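Long-range contacts in rifamycin polyketide synthase (Amycolatopsis mediterranei, PDB 4LN9), which probably removes water from a polyketide intermediate, through the dehydratase domain of the terminal module of the rifamycin synthase: residues A68-R73 and P196-V201; E218-E223 and A277-V282. One frame throughout, in Å; residues are numbered along the deposited sequence.

Contact 1 and contact 2 meet in the double hotdog fold of this dehydratase domain. Their centres lie about 14 Å apart. Segment 196-201 of contact 1 runs alongside segment 218-223 of contact 2. Ala-200 O and Ala-220 N are 2.9 Å apart, a probable hydrogen bond. Thr-197 O also packs on Leu-221 CD2 at 3.6 Å. Helix 236-251 touches both contacts. Contact 1 holds His-70, which sits where dehydratases of this family carry their motif histidine, so it probably borders the active site. Asp-240 of helix 236-251, probably the family's partner aspartate, lies against contact 1. Contact 2 pairs two strands of the sheet that packs on helix 236-251.

Contact 1: A68-R73 and P196-V201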
# COMPACT_ATOMS: atom_id res chain seq x y z
N ALA A 68 17.49 19.64 -0.74
CA ALA A 68 18.00 20.74 -1.55
C ALA A 68 19.53 20.74 -1.57
O ALA A 68 20.14 21.23 -2.53
CB ALA A 68 17.47 22.07 -1.04
N ASP A 69 20.13 20.05 -0.61
CA ASP A 69 21.59 20.02 -0.50
C ASP A 69 22.26 19.03 -1.46
O ASP A 69 23.48 18.90 -1.48
CB ASP A 69 22.02 19.73 0.94
CG ASP A 69 21.90 20.95 1.83
OD1 ASP A 69 21.67 22.06 1.29
OD2 ASP A 69 21.98 20.80 3.07
N HIS A 70 21.45 18.32 -2.24
CA HIS A 70 21.96 17.49 -3.32
C HIS A 70 21.27 17.83 -4.61
O HIS A 70 20.11 17.48 -4.81
CB HIS A 70 21.77 16.01 -3.00
CG HIS A 70 22.40 15.08 -4.01
ND1 HIS A 70 21.76 14.67 -5.12
CD2 HIS A 70 23.66 14.48 -4.04
CE1 HIS A 70 22.57 13.87 -5.84
NE2 HIS A 70 23.73 13.74 -5.17
N ALA A 71 21.95 18.61 -5.44
CA ALA A 71 21.36 19.09 -6.69
C ALA A 71 22.40 19.03 -7.79
O ALA A 71 23.57 19.34 -7.56
CB ALA A 71 20.85 20.52 -6.52
N VAL A 72 22.01 18.51 -8.95
CA VAL A 72 22.93 18.41 -10.08
C VAL A 72 22.51 19.33 -11.22
O VAL A 72 21.43 19.19 -11.78
CB VAL A 72 23.04 16.95 -10.59
CG1 VAL A 72 23.96 16.89 -11.80
CG2 VAL A 72 23.55 16.04 -9.49
N ARG A 73 23.35 20.32 -11.52
CA ARG A 73 22.96 21.46 -12.34
C ARG A 73 21.70 22.14 -11.81
O ARG A 73 20.71 22.30 -12.53
CB ARG A 73 22.78 21.05 -13.80
CG ARG A 73 24.09 20.73 -14.51
CD ARG A 73 23.94 19.52 -15.41
NE ARG A 73 25.22 19.11 -15.98
CZ ARG A 73 25.36 18.08 -16.82
NH1 ARG A 73 24.31 17.36 -17.17
NH2 ARG A 73 26.56 17.78 -17.29
N PRO A 196 25.43 21.99 2.42
CA PRO A 196 26.03 21.74 3.73
C PRO A 196 25.81 20.32 4.24
O PRO A 196 26.70 19.76 4.88
CB PRO A 196 25.31 22.74 4.64
CG PRO A 196 24.97 23.87 3.73
CD PRO A 196 24.64 23.24 2.41
N THR A 197 24.62 19.77 4.05
CA THR A 197 24.33 18.42 4.50
C THR A 197 25.29 17.40 3.89
O THR A 197 25.73 16.46 4.56
CB THR A 197 22.88 17.99 4.21
OG1 THR A 197 21.98 18.94 4.80
CG2 THR A 197 22.60 16.62 4.80
N PHE A 198 25.69 17.63 2.64
CA PHE A 198 26.48 16.64 1.92
C PHE A 198 27.97 16.93 1.96
O PHE A 198 28.78 16.10 1.54
CB PHE A 198 26.01 16.52 0.46
CG PHE A 198 24.73 15.77 0.30
CD1 PHE A 198 24.72 14.48 -0.19
CD2 PHE A 198 23.53 16.33 0.72
CE1 PHE A 198 23.54 13.77 -0.32
CE2 PHE A 198 22.35 15.64 0.59
CZ PHE A 198 22.35 14.35 0.09
N ARG A 199 28.35 18.12 2.41
CA ARG A 199 29.76 18.45 2.50
C ARG A 199 30.39 17.85 3.76
O ARG A 199 30.62 18.55 4.74
CB ARG A 199 29.98 19.97 2.42
CG ARG A 199 29.71 20.53 1.03
CD ARG A 199 30.23 21.95 0.87
NE ARG A 199 29.66 22.86 1.86
CZ ARG A 199 28.65 23.69 1.62
NH1 ARG A 199 28.12 23.76 0.41
NH2 ARG A 199 28.16 24.44 2.60
N ALA A 200 30.52 16.53 3.76
CA ALA A 200 30.84 15.80 4.99
C ALA A 200 32.24 15.20 4.95
O ALA A 200 32.66 14.55 5.91
CB ALA A 200 29.80 14.72 5.25
N VAL A 201 32.94 15.38 3.84
CA VAL A 201 34.31 14.88 3.74
C VAL A 201 35.26 15.77 4.54
O VAL A 201 35.38 16.97 4.26
CB VAL A 201 34.78 14.81 2.28
CG1 VAL A 201 36.23 14.34 2.22
CG2 VAL A 201 33.89 13.87 1.48
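Asp-69 and Thr-197 meet through a doubly held carboxylate oxygen. Thr-197 OG1 donates a short bond of 2.5 Å to Asp-69 OD2, meeting the anti lone pair of that oxygen, the one away from OD1. The backbone Thr-197 N reaches the same Asp-69 OD2 at 3.0 Å, but from above the carboxylate plane, 52° out of it. The two side chains cross at about a right angle. Thr-197 OG1 lies beside its own backbone N (chi1 -56°), which lets hydroxyl and amide grip one oxygen together. The other oxygen, Asp-69 OD1, lies 3.4 Å from Pro-196 CD, so the proline ring flanks the carboxylate.

Pro-196, Thr-197 and Phe-198 belong to a GYGYGPTF sequence, which matches the GYxYGPxF motif of polyketide synthase dehydratases. His-70 and Pro-79 have the spacing of the HxxxGxxxxP motif, so His-70 probably holds the place of the histidine known there as catalytic. The contact thus joins two family motifs from different parts of the chain.

His-70 meets Phe-198 mainly through its CB. That carbon stands over one ring face, 3.8 Å from the Phe-198 centroid, in a CH-pi contact shifted toward the rim. The imidazole itself stands oblique to the phenyl ring, planes at 46°, with His-70 CD2 3.8 Å from Phe-198 CE1. His-70 ND1 bonds to Ile-77 O, which limits how far the imidazole can turn. Phe-198 also touches Asp-240 of helix 236-251. Near Asp-69 the phenyl ring makes two further contacts: Phe-198 CD2 lies 3.4 Å from Asp-69 O and 3.7 Å from Asp-69 CB.

Contact 2: E218-E223 and A277-V282; sequences EIALPE and ASVLRV
Ile-219 and Leu-280 form an antiparallel hydrogen-bonded pair in the C-terminal half of the double hotdog fold. Ile-219 N binds Leu-280 O at 2.9 Å, and Leu-280 N returns a bond to Ile-219 O at 2.8 Å. The side chains of Ile-219 and Leu-280 share one face of the sheet and touch Leu-238 of helix 236-251, the helix that the sheet wraps. Ile-219 CB and Leu-280 CB stand 4.3 Å apart. Ile-219 turns CG1 back beside its backbone N (chi1 -44°), and this branch meets Val-282 CG1 at 3.8 Å. The two side chains cross there at about a right angle.

Glu-218, Ala-220, Val-279 and Arg-281 point to the other face. Val-279 CG1 lies beside its own backbone N (chi1 -65°), which sets it against Ala-220 CB at 3.9 Å. Glu-218 and Arg-281 do not bond each other: Glu-218 OE2 takes the indole N-H of Trp-170, and Arg-281 makes a salt bridge to Glu-299 and a cation-pi contact with Trp-170. Beyond the strand ends, Leu-221 N still bonds Ser-278 O at 3.1 Å.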
# COMPACT_ATOMS: atom_id res chain seq x y z
N GLU A 218 37.97 10.55 6.35
CA GLU A 218 37.07 10.70 7.47
C GLU A 218 35.85 11.50 7.05
O GLU A 218 35.97 12.53 6.37
CB GLU A 218 37.78 11.36 8.66
CG GLU A 218 38.91 10.53 9.24
CD GLU A 218 39.51 11.11 10.50
OE1 GLU A 218 38.79 11.81 11.25
OE2 GLU A 218 40.66 10.75 10.83
N ILE A 219 34.68 10.96 7.36
CA ILE A 219 33.42 11.56 6.96
C ILE A 219 32.63 11.86 8.23
O ILE A 219 32.59 11.03 9.14
CB ILE A 219 32.59 10.59 6.10
CG1 ILE A 219 33.47 9.91 5.05
CG2 ILE A 219 31.42 11.32 5.45
CD1 ILE A 219 33.99 10.85 3.98
N ALA A 220 32.15 13.09 8.35
CA ALA A 220 31.30 13.46 9.47
C ALA A 220 30.21 14.41 9.01
O ALA A 220 30.50 15.42 8.35
CB ALA A 220 32.13 14.09 10.58
N LEU A 221 28.96 14.05 9.26
CA LEU A 221 27.83 14.92 8.92
C LEU A 221 27.89 16.18 9.76
O LEU A 221 28.28 16.13 10.93
CB LEU A 221 26.51 14.20 9.16
CG LEU A 221 26.08 13.12 8.17
CD1 LEU A 221 24.64 12.70 8.42
CD2 LEU A 221 26.26 13.59 6.73
N PRO A 222 27.47 17.32 9.20
CA PRO A 222 27.36 18.53 10.01
C PRO A 222 26.32 18.35 11.12
O PRO A 222 25.47 17.46 11.03
CB PRO A 222 26.88 19.59 9.01
CG PRO A 222 26.21 18.82 7.93
CD PRO A 222 26.97 17.52 7.83
N GLU A 223 26.42 19.15 12.17
CA GLU A 223 25.57 18.97 13.34
C GLU A 223 24.08 19.08 13.00
O GLU A 223 23.25 18.44 13.64
CB GLU A 223 25.94 19.95 14.45
CG GLU A 223 26.96 19.42 15.45
CD GLU A 223 26.47 18.19 16.19
OE1 GLU A 223 25.35 18.23 16.74
OE2 GLU A 223 27.24 17.21 16.30
N ALA A 277 24.71 5.64 11.96
CA ALA A 277 26.02 6.27 12.17
C ALA A 277 26.03 7.73 11.70
O ALA A 277 25.25 8.11 10.83
CB ALA A 277 27.11 5.48 11.47
N SER A 278 26.97 8.52 12.21
CA SER A 278 27.13 9.90 11.73
C SER A 278 28.57 10.28 11.41
O SER A 278 28.83 11.33 10.82
CB SER A 278 26.52 10.90 12.71
OG SER A 278 26.99 10.69 14.03
N VAL A 279 29.50 9.39 11.73
CA VAL A 279 30.92 9.64 11.48
C VAL A 279 31.57 8.33 11.03
O VAL A 279 31.21 7.27 11.53
CB VAL A 279 31.61 10.13 12.77
CG1 VAL A 279 31.04 11.47 13.20
CG2 VAL A 279 31.44 9.10 13.88
N LEU A 280 32.35 8.38 9.95
CA LEU A 280 32.92 7.16 9.40
C LEU A 280 34.41 7.31 9.14
O LEU A 280 34.88 8.40 8.81
CB LEU A 280 32.22 6.77 8.09
CG LEU A 280 30.73 6.43 8.10
CD1 LEU A 280 30.28 6.15 6.67
CD2 LEU A 280 30.44 5.24 9.00
N ARG A 281 35.14 6.20 9.20
CA ARG A 281 36.39 6.06 8.46
C ARG A 281 36.16 5.13 7.28
O ARG A 281 35.53 4.08 7.43
CB ARG A 281 37.47 5.46 9.37
CG ARG A 281 37.79 6.28 10.61
CD ARG A 281 38.84 5.57 11.45
NE ARG A 281 38.88 6.08 12.82
CZ ARG A 281 39.70 5.64 13.77
NH1 ARG A 281 40.53 4.63 13.52
NH2 ARG A 281 39.66 6.17 14.98
N VAL A 282 36.63 5.53 6.11
CA VAL A 282 36.30 4.82 4.87
C VAL A 282 37.54 4.49 4.05
O VAL A 282 38.54 5.22 4.08
CB VAL A 282 35.30 5.61 4.01
CG1 VAL A 282 34.15 6.14 4.87
CG2 VAL A 282 36.00 6.76 3.30